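Local coordinates for zinc finger (CCCH type) motif-containing protein (Toxoplasma gondii, PDB 7NH2) that probably binds mRNA and reads its N6-methyladenosine marks through this YTH domain, one part of a longer zinc-finger protein, at residues V35-K40 / P89-L94. Numbering follows the deposited sequence.
With OYK (~{N},9-dimethylpurin-6-amine), chain C.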
ATOM      1  N   VAL A  35       6.825  -7.378   4.467  1.00  5.13           N
ATOM      2  CA  VAL A  35       5.633  -7.861   5.142  1.00  6.36           C
ATOM      3  C   VAL A  35       4.668  -6.702   5.338  1.00  6.12           C
ATOM      4  O   VAL A  35       5.077  -5.549   5.496  1.00  4.98           O
ATOM      5  CB  VAL A  35       6.024  -8.514   6.491  1.00  7.14           C
ATOM      6  CG1 VAL A  35       6.673  -7.499   7.426  1.00  6.00           C
ATOM      7  CG2 VAL A  35       4.802  -9.187   7.125  1.00  6.00           C
ATOM      8  N   TRP A  36       3.372  -7.020   5.332  1.00  5.06           N
ATOM      9  CA  TRP A  36       2.342  -6.051   5.681  1.00  5.91           C
ATOM     10  C   TRP A  36       1.198  -6.777   6.375  1.00  5.88           C
ATOM     11  O   TRP A  36       1.104  -8.008   6.340  1.00  6.33           O
ATOM     12  CB  TRP A  36       1.841  -5.267   4.446  1.00  5.32           C
ATOM     13  CG  TRP A  36       1.047  -4.036   4.833  1.00  4.80           C
ATOM     14  CD1 TRP A  36      -0.276  -3.807   4.607  1.00  4.65           C
ATOM     15  CD2 TRP A  36       1.539  -2.899   5.549  1.00  4.88           C
ATOM     16  NE1 TRP A  36      -0.643  -2.583   5.135  1.00  5.10           N
ATOM     17  CE2 TRP A  36       0.458  -2.006   5.712  1.00  4.61           C
ATOM     18  CE3 TRP A  36       2.797  -2.540   6.046  1.00  6.05           C
ATOM     19  CZ2 TRP A  36       0.594  -0.786   6.367  1.00  6.61           C
ATOM     20  CZ3 TRP A  36       2.931  -1.328   6.702  1.00  6.35           C
ATOM     21  CH2 TRP A  36       1.836  -0.469   6.851  1.00  6.82           C
ATOM     22  N   ALA A  37       0.340  -6.003   7.035  1.00  5.76           N
ATOM     23  CA  ALA A  37      -0.957  -6.485   7.492  1.00  6.42           C
ATOM     24  C   ALA A  37      -1.912  -5.305   7.474  1.00  6.49           C
ATOM     25  O   ALA A  37      -1.490  -4.151   7.544  1.00  6.57           O
ATOM     26  CB  ALA A  37      -0.898  -7.110   8.894  1.00  6.86           C
ATOM     27  N   THR A  38      -3.208  -5.598   7.358  1.00  6.24           N
ATOM     28  CA  THR A  38      -4.221  -4.553   7.301  1.00  6.90           C
ATOM     29  C   THR A  38      -5.410  -4.981   8.160  1.00  8.02           C
ATOM     30  O   THR A  38      -5.398  -6.052   8.779  1.00  8.32           O
ATOM     31  CB  THR A  38      -4.566  -4.224   5.837  1.00  6.65           C
ATOM     32  OG1 THR A  38      -5.454  -3.104   5.790  1.00  6.65           O
ATOM     33  CG2 THR A  38      -5.194  -5.423   5.127  1.00  6.81           C
ATOM     34  N   SER A  39      -6.429  -4.123   8.224  1.00  8.44           N
ATOM     35  CA  SER A  39      -7.638  -4.436   8.974  1.00  9.12           C
ATOM     36  C   SER A  39      -8.268  -5.719   8.445  1.00 10.31           C
ATOM     37  O   SER A  39      -8.009  -6.155   7.322  1.00  9.33           O
ATOM     38  CB  SER A  39      -8.654  -3.306   8.829  1.00 10.41           C
ATOM     39  OG  SER A  39      -9.185  -3.331   7.511  1.00 13.24           O
ATOM     40  N   LYS A  40      -9.127  -6.321   9.271  1.00 11.38           N
ATOM     41  CA  LYS A  40      -9.730  -7.590   8.880  1.00 11.41           C
ATOM     42  C   LYS A  40     -10.577  -7.443   7.618  1.00 11.77           C
ATOM     43  O   LYS A  40     -10.545  -8.311   6.737  1.00 13.10           O
ATOM     44  CB  LYS A  40     -10.522  -8.178  10.049  1.00 14.47           C
ATOM     45  CG  LYS A  40      -9.630  -8.950  11.020  1.00 18.78           C
ATOM     46  CD  LYS A  40     -10.200  -8.981  12.430  1.00 25.55           C
ATOM     47  CE  LYS A  40      -9.116  -9.302  13.456  1.00 30.20           C
ATOM     48  NZ  LYS A  40      -9.578 -10.277  14.488  1.00 39.08           N
ATOM     49  N   PRO A  89       1.263  -5.254  19.819  1.00 12.58           N
ATOM     50  CA  PRO A  89      -0.126  -5.569  20.198  1.00 13.92           C
ATOM     51  C   PRO A  89      -1.175  -5.198  19.170  1.00 12.83           C
ATOM     52  O   PRO A  89      -2.247  -5.813  19.156  1.00 13.53           O
ATOM     53  CB  PRO A  89      -0.321  -4.779  21.499  1.00 18.17           C
ATOM     54  CG  PRO A  89       1.051  -4.620  22.049  1.00 19.81           C
ATOM     55  CD  PRO A  89       1.978  -4.515  20.873  1.00 16.72           C
ATOM     56  N   VAL A  90      -0.915  -4.212  18.308  1.00 12.96           N
ATOM     57  CA  VAL A  90      -1.871  -3.899  17.254  1.00 13.05           C
ATOM     58  C   VAL A  90      -2.177  -5.101  16.362  1.00 11.43           C
ATOM     59  O   VAL A  90      -3.237  -5.142  15.733  1.00 10.97           O
ATOM     60  CB  VAL A  90      -1.409  -2.661  16.455  1.00 12.39           C
ATOM     61  CG1 VAL A  90      -0.276  -3.029  15.520  1.00 12.22           C
ATOM     62  CG2 VAL A  90      -2.580  -2.057  15.681  1.00 14.59           C
ATOM     63  N   GLN A  91      -1.274  -6.092  16.301  1.00 10.92           N
ATOM     64  CA  GLN A  91      -1.553  -7.322  15.569  1.00 10.75           C
ATOM     65  C   GLN A  91      -2.912  -7.900  15.949  1.00 11.71           C
ATOM     66  O   GLN A  91      -3.588  -8.515  15.118  1.00 11.61           O
ATOM     67  CB  GLN A  91      -0.445  -8.344  15.859  1.00 10.02           C
ATOM     68  CG  GLN A  91      -0.486  -9.589  14.984  1.00 10.66           C
ATOM     69  CD  GLN A  91       0.258  -9.411  13.676  1.00  9.15           C
ATOM     70  OE1 GLN A  91       1.476  -9.323  13.658  1.00  9.68           O
ATOM     71  NE2 GLN A  91      -0.478  -9.378  12.581  1.00 10.63           N
ATOM     72  N   LEU A  92      -3.331  -7.698  17.203  1.00 10.82           N
ATOM     73  CA  LEU A  92      -4.593  -8.245  17.689  1.00 14.14           C
ATOM     74  C   LEU A  92      -5.815  -7.661  16.984  1.00 14.66           C
ATOM     75  O   LEU A  92      -6.873  -8.298  16.976  1.00 19.61           O
ATOM     76  CB  LEU A  92      -4.700  -8.032  19.206  1.00 14.04           C
ATOM     77  CG  LEU A  92      -3.729  -8.869  20.041  1.00 15.34           C
ATOM     78  CD1 LEU A  92      -3.581  -8.305  21.460  1.00 13.63           C
ATOM     79  CD2 LEU A  92      -4.200 -10.315  20.071  1.00 15.63           C
ATOM     80  N   ARG A  93      -5.710  -6.476  16.386  1.00 14.92           N
ATOM     81  CA  ARG A  93      -6.842  -5.921  15.649  1.00 16.89           C
ATOM     82  C   ARG A  93      -6.645  -5.918  14.139  1.00 14.73           C
ATOM     83  O   ARG A  93      -7.417  -5.266  13.427  1.00 18.25           O
ATOM     84  CB  ARG A  93      -7.259  -4.538  16.161  1.00 23.20           C
ATOM     85  CG  ARG A  93      -6.146  -3.540  16.431  1.00 27.73           C
ATOM     86  CD  ARG A  93      -6.763  -2.231  16.932  1.00 32.03           C
ATOM     87  NE  ARG A  93      -5.773  -1.241  17.351  1.00 35.43           N
ATOM     88  CZ  ARG A  93      -5.425  -0.179  16.630  1.00 37.30           C
ATOM     89  NH1 ARG A  93      -5.983   0.030  15.442  1.00 32.14           N
ATOM     90  NH2 ARG A  93      -4.519   0.674  17.093  1.00 30.96           N
ATOM     91  N   LEU A  94      -5.648  -6.634  13.630  1.00 10.80           N
ATOM     92  CA  LEU A  94      -5.404  -6.733  12.196  1.00 11.07           C
ATOM     93  C   LEU A  94      -5.659  -8.156  11.720  1.00 11.01           C
ATOM     94  O   LEU A  94      -5.824  -9.084  12.518  1.00 12.32           O
ATOM     95  CB  LEU A  94      -3.963  -6.320  11.876  1.00 10.45           C
ATOM     96  CG  LEU A  94      -3.562  -4.932  12.370  1.00 12.67           C
ATOM     97  CD1 LEU A  94      -2.068  -4.680  12.183  1.00 12.85           C
ATOM     98  CD2 LEU A  94      -4.385  -3.859  11.660  1.00 15.62           C
TER
HETATM   99  N12 OYK C 602      -2.970  -0.295  12.101  0.81 12.04           N
HETATM  100  C01 OYK C 602      -5.798   0.319  10.881  0.81 15.77           C
HETATM  101  C03 OYK C 602      -4.622  -0.819   9.019  0.81  9.16           C
HETATM  102  C05 OYK C 602      -3.465  -0.572  10.861  0.81 11.40           C
HETATM  103  C06 OYK C 602      -2.671  -1.210   9.940  0.81  9.03           C
HETATM  104  C07 OYK C 602      -1.360  -1.560  10.334  0.81 10.61           C
HETATM  105  C09 OYK C 602       0.796  -2.783   9.777  0.81  7.40           C
HETATM  106  C11 OYK C 602      -1.738  -0.634  12.434  0.81 10.47           C
HETATM  107  N02 OYK C 602      -4.666  -0.343  10.258  0.81 11.45           N
HETATM  108  N04 OYK C 602      -3.420  -1.356   8.802  0.81  9.79           N
HETATM  109  N08 OYK C 602      -0.502  -2.249   9.402  0.81  9.22           N
HETATM  110  N10 OYK C 602      -0.948  -1.260  11.563  0.81  9.81           N
HETATM  111  O   HOH W   1      -9.361  -5.205  11.877  1.00 30.00           O
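A single water links K40 to R93: the backbone N of K40 gives it a hydrogen bond (water O to K40 N, 2.8 Å), while its contact with R93 O is very short, so that leg's geometry is doubtful. K40 opens helix 40-52, where first-turn amides have no earlier carbonyl of the helix to bind. S39 is the N-cap, a place that suits serine, since its short hydroxyl turns back to the N of N42. The flexible chain of K40 runs beside the loop, its CE 3.4 Å from L94 O.

L94 is the apolar bridge between the segments. Its CB lies 3.4 Å from T38 O. With CG anti to the carbonyl carbon (chi1 -55°) and the chain extended at chi2, both methyls lie over one face of the bound N6-methylated purine. L94 CD2 is 3.5 Å from C05 of the ligand, and L94 CD1 lies by ligand N10. A forked aliphatic chain can thus cover a flat ring broadly. L94 CD1 also touches A37 CB at 4.3 Å; a small side chain suits this place, since the backbone runs close enough for A37 O to reach the ligand.

A37 O accepts a weak hydrogen bond from the methylamino N08 of the ligand (2.8 Å, N-H...O 127°). Ligand N08 also sits 3.5 Å above the W36 indole plane, offset toward its rim, with ligand methyl C09 against the six-membered ring. The W36 ring meets F60 edge-to-face and W87 with planes at about 70°. W36 and L94 enclose the purine while A37 O takes the N-H, consistent with the tryptophan cage, probably including W87, by which YTH domains recognise N6-methyladenosine.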